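Local atomic coordinates of polymerase X (Deinococcus radiodurans, PDB entry 2W9M), a protein that probably catalyses template-directed DNA synthesis from deoxyribonucleoside triphosphates as a family X polymerase, and carries a zinc-binding PHP domain. Residues G90-P94 with G95-L99; R111-L115 with A116-S120; H332-T336 with W337-G341; G340-I344 with R345-E349; A362-S365 with R366-Y370. All coordinates share one frame; numbering follows the deposited sequence.

Contact 1: G90-P94 with G95-L99; sequences GQLPP and GLLDL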
# COMPACT_ATOMS: atom_id res chain seq x y z
N GLY A 90 7.00 -12.98 4.39
CA GLY A 90 6.57 -12.88 3.00
C GLY A 90 5.08 -13.06 2.80
O GLY A 90 4.55 -12.72 1.74
N GLN A 91 4.39 -13.57 3.82
CA GLN A 91 2.97 -13.86 3.69
C GLN A 91 2.09 -12.83 4.38
O GLN A 91 1.00 -12.51 3.89
CB GLN A 91 2.66 -15.25 4.24
CG GLN A 91 3.37 -16.36 3.50
CD GLN A 91 3.13 -17.71 4.12
OE1 GLN A 91 2.14 -17.90 4.83
NE2 GLN A 91 4.03 -18.65 3.87
N LEU A 92 2.56 -12.32 5.51
CA LEU A 92 1.78 -11.39 6.31
C LEU A 92 1.65 -10.00 5.67
O LEU A 92 2.53 -9.58 4.91
CB LEU A 92 2.37 -11.28 7.72
CG LEU A 92 2.23 -12.56 8.56
CD1 LEU A 92 2.94 -12.40 9.89
CD2 LEU A 92 0.76 -12.92 8.77
N PRO A 93 0.55 -9.30 5.96
CA PRO A 93 0.31 -7.95 5.45
C PRO A 93 1.34 -6.98 6.01
O PRO A 93 1.77 -7.15 7.15
CB PRO A 93 -1.08 -7.60 6.01
CG PRO A 93 -1.69 -8.91 6.37
CD PRO A 93 -0.56 -9.78 6.80
N PRO A 94 1.72 -5.96 5.22
CA PRO A 94 2.71 -4.96 5.62
C PRO A 94 2.38 -4.28 6.94
O PRO A 94 3.26 -4.10 7.78
CB PRO A 94 2.63 -3.93 4.48
CG PRO A 94 2.16 -4.71 3.31
CD PRO A 94 1.21 -5.73 3.86
N GLY A 95 1.12 -3.92 7.13
CA GLY A 95 0.69 -3.23 8.34
C GLY A 95 0.76 -4.10 9.58
O GLY A 95 0.95 -3.59 10.69
N LEU A 96 0.60 -5.41 9.42
CA LEU A 96 0.70 -6.32 10.55
C LEU A 96 2.16 -6.47 10.96
O LEU A 96 2.48 -6.51 12.15
CB LEU A 96 0.11 -7.68 10.21
CG LEU A 96 0.06 -8.67 11.38
CD1 LEU A 96 -1.14 -8.38 12.25
CD2 LEU A 96 0.03 -10.09 10.87
N LEU A 97 3.05 -6.56 9.97
CA LEU A 97 4.49 -6.62 10.23
C LEU A 97 4.94 -5.40 11.01
O LEU A 97 5.87 -5.47 11.82
CB LEU A 97 5.27 -6.72 8.92
CG LEU A 97 5.01 -7.98 8.08
CD1 LEU A 97 5.87 -7.96 6.82
CD2 LEU A 97 5.26 -9.22 8.91
N ASP A 98 4.27 -4.27 10.77
CA ASP A 98 4.56 -3.03 11.48
C ASP A 98 4.11 -3.07 12.93
O ASP A 98 4.88 -2.75 13.83
CB ASP A 98 3.89 -1.85 10.77
CG ASP A 98 4.69 -1.36 9.57
OD1 ASP A 98 5.89 -1.70 9.47
OD2 ASP A 98 4.11 -0.63 8.74
N LEU A 99 2.86 -3.47 13.15
CA LEU A 99 2.30 -3.58 14.49
C LEU A 99 3.13 -4.52 15.36
O LEU A 99 3.25 -4.32 16.57
CB LEU A 99 0.85 -4.05 14.45
CG LEU A 99 -0.16 -3.14 13.74
CD1 LEU A 99 -1.58 -3.65 13.97
CD2 LEU A 99 -0.01 -1.71 14.21
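Leu92 lies against two leucines of the following helix. Its CD2 meets CD2 of Leu96 at 3.6 Å, and its CB meets CD2 of Leu97 at 3.7 Å, so one side chain serves both. Leu92 crosses each of them at an angle. Leu97 has CG anti to its carbonyl carbon (chi1 -63°), which turns CD2 back over Leu92. Pro93 and Leu96 lie side by side and point the same way, with CD of Pro93 4.1 Å from CB of Leu96. This is the start of helix 94-99, with Pro93 at the N-cap position and Pro94 in the first turn. The backbone N of Leu97 bonds to O of Pro93 at 3.2 Å. Leu96 N reaches the same oxygen only weakly. Asp98 N bonds to O of Pro94 at 3.2 Å. Replacing Leu97 with alanine would probably open a gap beside CB and CD1 of Leu92 and leave that side chain freer to shift. Outside the turn, Leu92 packs on Leu23 and Leu96 on Ile26, both of helix 10-26. The carboxylate of Asp98 forms a salt bridge with Arg464. Pro93 touches the zinc ligands Asp339 and His518.

Contact 2: R111-L115 with A116-S120; sequences RSLWL and AGIDS
Trp114 and Asp119 make the aromatic part of this contact. CB of Asp119 sits over one face of the indole, 4.1 Å from the centroid of the six-membered ring, in a CH-pi contact. The nearest approach is from CZ3 of Trp114 to CA of Asp119, 3.6 Å. The ring and carboxylate planes are 56° apart. Trp114 has CG trans to its backbone N (chi1 -153°), which brings the six-membered ring against Asp119.

The apolar part is small. CD2 of Leu113 meets CD1 of Ile118 at 4.0 Å.

The polar part is all backbone. Ile118 N bonds to O of Leu113 at 2.9 Å, and Gly117 N bonds to O of Trp114 at 3.0 Å. Ala116 N gives weak bonds to O of Ser112 and O of Leu113. Gly117 has positive phi (90°), and the turn is a Schellman motif that ends the helix. At these backbone angles a CB would probably jam against the preceding carbonyl oxygen.

Helix 107-115 thus passes into helix 121-130, whose N-cap is Ser120. Ile118 packs on Leu124 and Ala127 of that helix. The turn probably belongs to the helix-hairpin-helix domain predicted for this region. Trp114 also reaches the zinc domain, its NE1 bonded to O of Asp339 in the loop between strand 329-333 and helix 344-353.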
# COMPACT_ATOMS: atom_id res chain seq x y z
N ARG A 111 -4.18 -8.85 17.77
CA ARG A 111 -5.32 -9.53 17.18
C ARG A 111 -6.61 -8.75 17.37
O ARG A 111 -7.48 -8.76 16.50
CB ARG A 111 -5.46 -10.95 17.74
CG ARG A 111 -6.85 -11.51 17.58
CD ARG A 111 -6.83 -13.00 17.38
NE ARG A 111 -8.16 -13.50 17.04
CZ ARG A 111 -8.39 -14.53 16.23
NH1 ARG A 111 -7.37 -15.17 15.67
NH2 ARG A 111 -9.63 -14.91 15.97
N SER A 112 -6.75 -8.06 18.50
CA SER A 112 -7.96 -7.28 18.75
C SER A 112 -7.93 -5.95 17.99
O SER A 112 -8.98 -5.42 17.63
CB SER A 112 -8.19 -7.07 20.25
OG SER A 112 -7.46 -5.95 20.72
N LEU A 113 -6.73 -5.43 17.76
CA LEU A 113 -6.59 -4.24 16.93
C LEU A 113 -7.02 -4.58 15.50
O LEU A 113 -7.78 -3.83 14.87
CB LEU A 113 -5.14 -3.72 16.93
CG LEU A 113 -4.59 -3.12 18.23
CD1 LEU A 113 -3.16 -2.66 18.04
CD2 LEU A 113 -5.46 -1.98 18.71
N TRP A 114 -6.54 -5.72 15.00
CA TRP A 114 -6.88 -6.17 13.66
C TRP A 114 -8.40 -6.34 13.51
O TRP A 114 -8.98 -5.84 12.55
CB TRP A 114 -6.17 -7.49 13.34
CG TRP A 114 -5.91 -7.71 11.89
CD1 TRP A 114 -6.60 -8.54 11.05
CD2 TRP A 114 -4.90 -7.07 11.09
NE1 TRP A 114 -6.07 -8.46 9.78
CE2 TRP A 114 -5.03 -7.58 9.78
CE3 TRP A 114 -3.90 -6.14 11.36
CZ2 TRP A 114 -4.19 -7.17 8.74
CZ3 TRP A 114 -3.07 -5.73 10.33
CH2 TRP A 114 -3.22 -6.25 9.03
N LEU A 115 -9.03 -7.01 14.47
CA LEU A 115 -10.47 -7.24 14.40
C LEU A 115 -11.24 -5.93 14.57
O LEU A 115 -12.41 -5.84 14.18
CB LEU A 115 -10.92 -8.25 15.45
CG LEU A 115 -10.35 -9.67 15.35
CD1 LEU A 115 -10.84 -10.51 16.51
CD2 LEU A 115 -10.70 -10.32 14.02
N ALA A 116 -10.59 -4.92 15.13
CA ALA A 116 -11.21 -3.61 15.31
C ALA A 116 -10.99 -2.69 14.11
O ALA A 116 -11.46 -1.55 14.10
CB ALA A 116 -10.68 -2.95 16.57
N GLY A 117 -10.28 -3.19 13.10
CA GLY A 117 -10.06 -2.44 11.87
C GLY A 117 -8.82 -1.55 11.88
O GLY A 117 -8.68 -0.67 11.03
N ILE A 118 -7.93 -1.79 12.84
CA ILE A 118 -6.68 -1.04 12.92
C ILE A 118 -5.55 -1.87 12.33
O ILE A 118 -5.08 -2.83 12.95
CB ILE A 118 -6.36 -0.63 14.36
CG1 ILE A 118 -7.50 0.22 14.92
CG2 ILE A 118 -5.04 0.12 14.43
CD1 ILE A 118 -7.32 0.63 16.36
N ASP A 119 -5.10 -1.50 11.13
CA ASP A 119 -4.24 -2.36 10.33
C ASP A 119 -2.88 -1.74 9.97
O ASP A 119 -2.12 -2.35 9.22
CB ASP A 119 -4.96 -2.75 9.04
CG ASP A 119 -5.13 -1.57 8.09
OD1 ASP A 119 -5.19 -0.42 8.57
OD2 ASP A 119 -5.19 -1.79 6.86
N SER A 120 -2.59 -0.55 10.49
CA SER A 120 -1.30 0.08 10.19
C SER A 120 -0.85 1.04 11.27
O SER A 120 -1.65 1.48 12.10
CB SER A 120 -1.34 0.79 8.84
OG SER A 120 -2.22 1.89 8.85

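Contact 3: H332-T336 with W337-G341; sequences HTHST and WSDGG. With ZN (zinc ion), chain D; ZN (zinc ion), chain C.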
# COMPACT_ATOMS: atom_id res chain seq x y z
N HIS A 332 -9.70 -7.88 -5.11
CA HIS A 332 -8.55 -8.27 -4.31
C HIS A 332 -8.64 -7.71 -2.89
O HIS A 332 -7.86 -6.85 -2.50
CB HIS A 332 -7.25 -7.85 -5.00
CG HIS A 332 -6.02 -8.39 -4.34
ND1 HIS A 332 -4.75 -7.92 -4.64
CD2 HIS A 332 -5.86 -9.33 -3.38
CE1 HIS A 332 -3.87 -8.57 -3.90
NE2 HIS A 332 -4.52 -9.43 -3.12
N THR A 333 -9.61 -8.20 -2.13
CA THR A 333 -9.77 -7.83 -0.73
C THR A 333 -9.69 -9.10 0.12
O THR A 333 -9.91 -10.20 -0.39
CB THR A 333 -11.12 -7.16 -0.49
OG1 THR A 333 -12.17 -8.08 -0.82
CG2 THR A 333 -11.27 -5.91 -1.36
N HIS A 334 -9.36 -8.95 1.40
CA HIS A 334 -9.24 -10.10 2.28
C HIS A 334 -10.26 -10.07 3.41
O HIS A 334 -10.69 -9.01 3.84
CB HIS A 334 -7.82 -10.22 2.84
CG HIS A 334 -6.79 -10.52 1.80
ND1 HIS A 334 -6.27 -11.78 1.61
CD2 HIS A 334 -6.19 -9.72 0.89
CE1 HIS A 334 -5.40 -11.75 0.62
NE2 HIS A 334 -5.33 -10.51 0.17
N SER A 335 -10.66 -11.26 3.87
CA SER A 335 -11.67 -11.38 4.91
C SER A 335 -11.17 -12.25 6.05
O SER A 335 -10.04 -12.74 6.05
CB SER A 335 -12.94 -12.01 4.33
OG SER A 335 -12.76 -13.40 4.10
N THR A 336 -12.04 -12.45 7.03
CA THR A 336 -11.76 -13.32 8.17
C THR A 336 -11.39 -14.75 7.76
O THR A 336 -10.65 -15.43 8.48
CB THR A 336 -12.95 -13.33 9.15
OG1 THR A 336 -12.69 -12.37 10.19
CG2 THR A 336 -13.15 -14.70 9.76
N TRP A 337 -11.88 -15.20 6.61
CA TRP A 337 -11.53 -16.52 6.07
C TRP A 337 -10.02 -16.70 5.94
O TRP A 337 -9.50 -17.81 6.08
CB TRP A 337 -12.18 -16.73 4.69
CG TRP A 337 -13.65 -16.98 4.76
CD1 TRP A 337 -14.64 -16.05 4.77
CD2 TRP A 337 -14.29 -18.26 4.83
NE1 TRP A 337 -15.87 -16.67 4.83
CE2 TRP A 337 -15.68 -18.03 4.87
CE3 TRP A 337 -13.82 -19.58 4.85
CZ2 TRP A 337 -16.61 -19.06 4.95
CZ3 TRP A 337 -14.75 -20.61 4.92
CH2 TRP A 337 -16.12 -20.35 4.97
N SER A 338 -9.32 -15.61 5.64
CA SER A 338 -7.88 -15.65 5.44
C SER A 338 -7.17 -14.93 6.59
O SER A 338 -7.27 -15.34 7.75
CB SER A 338 -7.53 -14.98 4.11
OG SER A 338 -6.29 -15.43 3.60
N ASP A 339 -6.48 -13.84 6.27
CA ASP A 339 -5.82 -13.03 7.28
C ASP A 339 -6.41 -11.62 7.36
O ASP A 339 -5.73 -10.68 7.75
CB ASP A 339 -4.31 -12.98 7.04
CG ASP A 339 -3.94 -12.30 5.73
OD1 ASP A 339 -4.84 -12.09 4.89
OD2 ASP A 339 -2.74 -11.98 5.54
N GLY A 340 -7.68 -11.49 6.99
CA GLY A 340 -8.38 -10.23 7.14
C GLY A 340 -8.98 -10.09 8.52
O GLY A 340 -8.90 -11.02 9.34
N GLY A 341 -9.58 -8.94 8.80
CA GLY A 341 -10.13 -8.68 10.12
C GLY A 341 -11.63 -8.51 10.16
O GLY A 341 -12.22 -8.30 11.22
ZN ZN D . -3.55 -9.86 -1.12
ZN ZN C . -2.95 -11.18 3.41
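His334 and Asp339 lie next to each other but bind different zinc ions. NE2 of His334 holds the chain D zinc at 2.3 Å, together with NE2 of His332. The carboxylate of Asp339 grips the chain C zinc with both oxygens, OD2 at 2.3 Å and OD1 at 2.6 Å. That second ion lies over one face of the His334 ring, towards its rim. OD1 of Asp339 is 3.6 Å from ND1 of His334, and the ring and carboxylate planes are 71° apart. The Asp339 torsion (chi1 64°) places CG between the backbone N and carbonyl carbon, turning the acid back towards the histidine.

The turn between them is held by O of Ser335. It accepts from Gly340 N at 2.8 Å and from Ser338 N at 3.0 Å. The two donors come from opposite faces of the carbonyl plane. OG of Ser335 accepts from Trp337 N at 3.2 Å and lies in plane at the edge of the indole, 3.3 Å from CD1 of Trp337. A side chain at Gly340 would probably clash with O of His334 and O of Ser335.

Glu401 and Asp516 complete the first zinc site, and His364 and His518 the second. Metal ligands gathered at the C-terminal ends of parallel strands, with a His-x-His pair at the end of the first, mark the PHP domain.

Contact 4: G340-I344 with R345-E349; sequences GGASI and REMAE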
# COMPACT_ATOMS: atom_id res chain seq x y z
N GLY A 340 -7.68 -11.49 6.99
CA GLY A 340 -8.38 -10.23 7.14
C GLY A 340 -8.98 -10.09 8.52
O GLY A 340 -8.90 -11.02 9.34
N GLY A 341 -9.58 -8.94 8.80
CA GLY A 341 -10.13 -8.68 10.12
C GLY A 341 -11.63 -8.51 10.16
O GLY A 341 -12.22 -8.30 11.22
N ALA A 342 -12.27 -8.61 8.99
CA ALA A 342 -13.71 -8.46 8.90
C ALA A 342 -14.32 -9.58 8.06
O ALA A 342 -13.63 -10.23 7.28
CB ALA A 342 -14.06 -7.10 8.30
N SER A 343 -15.62 -9.81 8.25
CA SER A 343 -16.33 -10.80 7.46
C SER A 343 -16.52 -10.27 6.05
O SER A 343 -16.34 -9.08 5.81
CB SER A 343 -17.69 -11.10 8.08
OG SER A 343 -18.58 -10.00 7.88
N ILE A 344 -16.89 -11.15 5.13
CA ILE A 344 -17.17 -10.76 3.76
C ILE A 344 -18.33 -9.77 3.68
O ILE A 344 -18.33 -8.86 2.85
CB ILE A 344 -17.47 -11.98 2.86
CG1 ILE A 344 -16.23 -12.88 2.76
CG2 ILE A 344 -17.91 -11.55 1.47
CD1 ILE A 344 -16.43 -14.07 1.85
N ARG A 345 -19.32 -9.93 4.56
CA ARG A 345 -20.47 -9.03 4.58
C ARG A 345 -20.06 -7.61 4.99
O ARG A 345 -20.47 -6.65 4.35
CB ARG A 345 -21.59 -9.55 5.49
CG ARG A 345 -22.86 -8.70 5.43
CD ARG A 345 -23.90 -9.08 6.48
NE ARG A 345 -24.79 -10.16 6.04
CZ ARG A 345 -24.65 -11.43 6.40
NH1 ARG A 345 -23.66 -11.80 7.20
NH2 ARG A 345 -25.51 -12.34 5.96
N GLU A 346 -19.27 -7.49 6.06
CA GLU A 346 -18.80 -6.19 6.52
C GLU A 346 -18.02 -5.48 5.41
O GLU A 346 -18.20 -4.29 5.17
CB GLU A 346 -17.94 -6.32 7.77
CG GLU A 346 -18.56 -7.14 8.90
CD GLU A 346 -17.68 -7.22 10.13
OE1 GLU A 346 -17.24 -8.34 10.48
OE2 GLU A 346 -17.41 -6.17 10.75
N MET A 347 -17.15 -6.23 4.73
CA MET A 347 -16.36 -5.68 3.63
C MET A 347 -17.25 -5.23 2.47
O MET A 347 -17.08 -4.13 1.95
CB MET A 347 -15.32 -6.69 3.15
CG MET A 347 -14.27 -7.05 4.20
SD MET A 347 -13.11 -5.70 4.52
CE MET A 347 -12.17 -5.70 3.00
N ALA A 348 -18.21 -6.07 2.08
CA ALA A 348 -19.13 -5.71 1.00
C ALA A 348 -19.95 -4.46 1.35
O ALA A 348 -20.05 -3.54 0.54
CB ALA A 348 -20.04 -6.88 0.66
N GLU A 349 -20.55 -4.45 2.54
CA GLU A 349 -21.26 -3.27 3.03
C GLU A 349 -20.35 -2.05 2.99
O GLU A 349 -20.78 -0.96 2.61
CB GLU A 349 -21.75 -3.48 4.46
CG GLU A 349 -23.23 -3.81 4.60
CD GLU A 349 -23.49 -5.29 4.80
OE1 GLU A 349 -23.87 -5.68 5.93
OE2 GLU A 349 -23.31 -6.06 3.84
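A capping box starts helix 344-353, formed by Ser343 at the N-cap and Glu346 three residues on. Each residue's side chain accepts from the other's backbone. Glu346 N bonds to OG of Ser343 at 3.2 Å, and the bond is nearly straight (171°). In return Ser343 N bonds to OE1 of Glu346 at 3.1 Å, also straight, meeting the oxygen from above the carboxylate plane. OG of Ser343 also gives a weak bond to the same OE1. The serine torsion (chi1 72°) sets OG between the backbone N and carbonyl carbon, facing the first turn. Glu346 has CG trans to its carbonyl carbon (chi1 -51°), which aims the extended chain at the serine and sets OE1 beside Ser343 N. An alanine in place of Ser343 is likely to leave Glu346 N without its cap and take away the weak OG bond to the carboxylate.

The box lies in the first strand-to-helix connection of the PHP domain, between strand 329-333 and helix 344-353. Regular helix bonding begins here, with Met347 N bonded to O of Ser343 at 3.2 Å and Ala348 N to O of Ile344 at 2.9 Å. Beside the cap, CB of Ala342 is 4.0 Å from CB of Glu346 and 4.1 Å from CG of Met347. SD of Met347 is also 4.1 Å from CB of Ala342. Ile344 packs on Ile386 and Leu389 of helix 376-391, and Met347 packs on Leu359 of strand 358-364.

Contact 5: A362-S365 with R366-Y370; sequences ADHS and RAAYY. With ZN (zinc ion), chain C.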
# COMPACT_ATOMS: atom_id res chain seq x y z
N ALA A 362 -10.91 -12.25 -2.45
CA ALA A 362 -9.60 -12.77 -2.86
C ALA A 362 -8.69 -13.13 -1.68
O ALA A 362 -7.63 -12.52 -1.49
CB ALA A 362 -8.90 -11.77 -3.78
N ASP A 363 -9.09 -14.13 -0.91
CA ASP A 363 -8.29 -14.59 0.23
C ASP A 363 -7.16 -15.50 -0.23
O ASP A 363 -7.19 -16.02 -1.35
CB ASP A 363 -9.19 -15.29 1.26
CG ASP A 363 -10.03 -14.30 2.07
OD1 ASP A 363 -9.44 -13.48 2.79
OD2 ASP A 363 -11.28 -14.34 1.97
N HIS A 364 -6.15 -15.69 0.61
CA HIS A 364 -4.99 -16.50 0.24
C HIS A 364 -5.36 -17.96 0.12
O HIS A 364 -6.44 -18.38 0.53
CB HIS A 364 -3.86 -16.36 1.26
CG HIS A 364 -3.49 -14.95 1.56
ND1 HIS A 364 -2.55 -14.26 0.83
CD2 HIS A 364 -3.92 -14.11 2.52
CE1 HIS A 364 -2.42 -13.04 1.33
NE2 HIS A 364 -3.25 -12.92 2.35
N SER A 365 -4.43 -18.74 -0.42
CA SER A 365 -4.63 -20.16 -0.63
C SER A 365 -3.71 -21.02 0.23
O SER A 365 -2.76 -20.51 0.82
CB SER A 365 -4.41 -20.49 -2.10
OG SER A 365 -3.22 -19.90 -2.57
N ARG A 366 -4.01 -22.31 0.30
CA ARG A 366 -3.16 -23.33 0.92
C ARG A 366 -1.78 -22.84 1.36
O ARG A 366 -1.51 -22.70 2.55
CB ARG A 366 -2.95 -24.49 -0.07
CG ARG A 366 -3.76 -25.75 0.20
CD ARG A 366 -2.93 -26.77 0.98
NE ARG A 366 -3.29 -26.83 2.39
CZ ARG A 366 -2.54 -27.39 3.33
NH1 ARG A 366 -1.37 -27.94 3.02
NH2 ARG A 366 -2.96 -27.41 4.60
N ALA A 367 -0.91 -22.60 0.38
CA ALA A 367 0.51 -22.37 0.63
C ALA A 367 0.81 -21.27 1.65
O ALA A 367 1.76 -21.38 2.42
CB ALA A 367 1.25 -22.11 -0.68
N ALA A 368 0.02 -20.20 1.64
CA ALA A 368 0.20 -19.12 2.60
C ALA A 368 -0.25 -19.58 3.98
O ALA A 368 -1.33 -19.23 4.44
CB ALA A 368 -0.57 -17.87 2.16
N TYR A 369 0.61 -20.36 4.63
CA TYR A 369 0.28 -21.00 5.90
C TYR A 369 0.16 -20.01 7.06
O TYR A 369 -0.73 -20.14 7.90
CB TYR A 369 1.32 -22.07 6.23
CG TYR A 369 0.97 -22.88 7.45
CD1 TYR A 369 0.26 -24.07 7.34
CD2 TYR A 369 1.35 -22.46 8.72
CE1 TYR A 369 -0.06 -24.81 8.46
CE2 TYR A 369 1.03 -23.20 9.84
CZ TYR A 369 0.32 -24.37 9.70
OH TYR A 369 -0.00 -25.11 10.81
N TYR A 370 1.06 -19.04 7.11
CA TYR A 370 1.09 -18.09 8.22
C TYR A 370 0.08 -16.97 8.03
O TYR A 370 -0.04 -16.09 8.89
CB TYR A 370 2.50 -17.54 8.43
CG TYR A 370 3.50 -18.61 8.77
CD1 TYR A 370 4.26 -19.22 7.78
CD2 TYR A 370 3.67 -19.04 10.08
CE1 TYR A 370 5.17 -20.22 8.08
CE2 TYR A 370 4.58 -20.04 10.40
CZ TYR A 370 5.33 -20.62 9.39
OH TYR A 370 6.23 -21.61 9.70
ZN ZN C . -2.95 -11.18 3.41
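His364 and Ala368 meet through their CB atoms, 3.7 Å apart. The alanine methyl touches the base of the histidine and lies oblique to the ring, 4.2 Å from CG of His364. The far end of the imidazole is left to the metal, with NE2 of His364 2.1 Å from the chain C zinc. The His364 torsion (chi1 -52°) has CG trans to the carbonyl carbon, which sends the ring from the methyl towards the zinc.

Ser365 faces Ala368 with its carbonyl. Ala368 N bonds to O of Ser365 at 2.9 Å. The methyl of Ala368 stays beside the same carbonyl, 3.7 Å from O of Ser365. The hydrogen bond closes a beta turn directly after strand 358-364, at the rim of the PHP domain's metal site. Arg366 and Ala367 are its two central residues. The turn brings Ala368 back beside His364, four residues along the chain from it. Ala368 is itself the centre of an inverse gamma turn, which bends the chain again. The zinc is shared with Asp339 and His518. The His364 ring also meets the ring of His334, with planes about 30° apart, and stands edge-to-face with that of His428.

The serine hydroxyl turns to other partners. OG of Ser365 is hydrogen-bonded to Asp411, which also accepts from Ala367 N.

Contacts 1, 3 and 5 are largely buried, while contacts 2 and 4 are partly buried. Contacts 3 and 5 follow neighbouring strands of the parallel sheet and share the chain C zinc, so their chemistry is metal binding and tight polar turns. Contacts 1 and 4 both begin helices, but contact 1 relies on leucines and prolines and contact 4 on a serine-glutamate box. Contact 2 instead ends a helix. Contacts 1 and 2 belong to the polymerase part and touch through Leu96 and Trp114. Both touch the zinc domain at Asp339. Contacts 3 and 4 share Gly340 and Gly341.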